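Side-chain contact in periplasmic oligopeptide-binding protein (Burkholderia pseudomallei, PDB 3ZS6), which probably binds oligopeptides in the periplasm and delivers them to an ABC transporter for uptake: residues 39-42 with 48-51. Residues are numbered along the deposited sequence; the frame is centred on the assembly and turned at random.
Sequences LARI and VVPG
Arg41 and Val49 form the hydrogen-bonded antiparallel pair of a beta hairpin, in which strand 40-42 makes one edge of a five-stranded antiparallel sheet and 48-51 begins the long strand next to it. Arg41 N reaches Val49 O at 2.8 Å, and Val49 N returns to Arg41 O at 2.8 Å, nearly straight. Past the non-hydrogen-bonded pair Ala40-Pro50, Gly51 N bonds to Leu39 O at 2.9 Å, but more bent, at 138°. The axes of strands 40-42 and 48-50 run at 138° to one another, well short of the 180° of straight antiparallel strands.

On the face carrying Ile42 and Val48, the two valine methyls divide the work: CG2 lies 3.8 Å from Ile42 CD1, while CG1 meets Ala40 CB. Trp56, farther along the long strand, touches both Ala40 and Val48.

The other face belongs to Arg41 and Val49, whose side chains cross at a slant with Val49 CG2 3.9 Å from Arg41 CB. Arg41 CG, beside the backbone N (chi1 -61°), lies 4.0 Å from Gly51 CA. Arg41 NH2 forms a salt bridge with Asp501, while a water accepts from Arg41 NE at 2.8 Å and donates to Pro50 O at 2.9 Å.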
loop_
_atom_site.group_PDB
_atom_site.type_symbol
_atom_site.label_atom_id
_atom_site.label_comp_id
_atom_site.label_asym_id
_atom_site.label_seq_id
_atom_site.Cartn_x
_atom_site.Cartn_y
_atom_site.Cartn_z
ATOM N N LEU A 39 0.632 -17.406 5.442
ATOM C CA LEU A 39 1.514 -18.516 5.068
ATOM C C LEU A 39 2.983 -18.136 5.261
ATOM O O LEU A 39 3.791 -18.930 5.765
ATOM C CB LEU A 39 1.255 -18.938 3.616
ATOM C CG LEU A 39 -0.146 -19.511 3.339
ATOM C CD1 LEU A 39 -0.433 -19.696 1.832
ATOM C CD2 LEU A 39 -0.357 -20.826 4.094
ATOM N N ALA A 40 3.309 -16.908 4.861
ATOM C CA ALA A 40 4.654 -16.364 4.980
ATOM C C ALA A 40 4.626 -15.008 5.692
ATOM O O ALA A 40 3.555 -14.431 5.899
ATOM C CB ALA A 40 5.280 -16.224 3.595
ATOM N N ARG A 41 5.806 -14.508 6.059
ATOM C CA ARG A 41 5.953 -13.169 6.632
ATOM C C ARG A 41 7.065 -12.418 5.902
ATOM O O ARG A 41 7.942 -13.035 5.295
ATOM C CB ARG A 41 6.349 -13.232 8.121
ATOM C CG ARG A 41 5.376 -13.909 9.064
ATOM C CD ARG A 41 5.680 -13.513 10.523
ATOM N NE ARG A 41 7.095 -13.681 10.864
ATOM C CZ ARG A 41 7.939 -12.684 11.129
ATOM N NH1 ARG A 41 7.523 -11.421 11.106
ATOM N NH2 ARG A 41 9.208 -12.953 11.425
ATOM N N ILE A 42 7.044 -11.092 5.990
ATOM C CA ILE A 42 8.192 -10.279 5.581
ATOM C C ILE A 42 8.925 -9.854 6.836
ATOM O O ILE A 42 8.330 -9.211 7.704
ATOM C CB ILE A 42 7.774 -9.008 4.832
ATOM C CG1 ILE A 42 6.894 -9.358 3.628
ATOM C CG2 ILE A 42 9.025 -8.193 4.421
ATOM C CD1 ILE A 42 7.543 -10.362 2.645
ATOM N N VAL A 48 11.315 -12.741 2.621
ATOM C CA VAL A 48 10.126 -13.564 2.791
ATOM C C VAL A 48 10.504 -14.781 3.626
ATOM O O VAL A 48 11.336 -15.573 3.204
ATOM C CB VAL A 48 9.573 -14.047 1.431
ATOM C CG1 VAL A 48 8.252 -14.770 1.625
ATOM C CG2 VAL A 48 9.394 -12.877 0.484
ATOM N N VAL A 49 9.907 -14.925 4.808
ATOM C CA VAL A 49 10.242 -16.042 5.703
ATOM C C VAL A 49 8.995 -16.838 6.092
ATOM O O VAL A 49 7.874 -16.365 5.910
ATOM C CB VAL A 49 10.936 -15.556 7.002
ATOM C CG1 VAL A 49 12.236 -14.817 6.683
ATOM C CG2 VAL A 49 9.994 -14.673 7.814
ATOM N N PRO A 50 9.191 -18.053 6.637
ATOM C CA PRO A 50 8.067 -18.910 7.045
ATOM C C PRO A 50 7.114 -18.232 8.024
ATOM O O PRO A 50 7.562 -17.622 8.999
ATOM C CB PRO A 50 8.758 -20.096 7.735
ATOM C CG PRO A 50 10.112 -20.167 7.084
ATOM C CD PRO A 50 10.494 -18.720 6.826
ATOM N N GLY A 51 5.816 -18.323 7.744
ATOM C CA GLY A 51 4.781 -17.893 8.674
ATOM C C GLY A 51 4.111 -19.132 9.254
ATOM O O GLY A 51 4.754 -19.926 9.948
HETATM O O HOH W 1 6.831 -16.377 11.483
#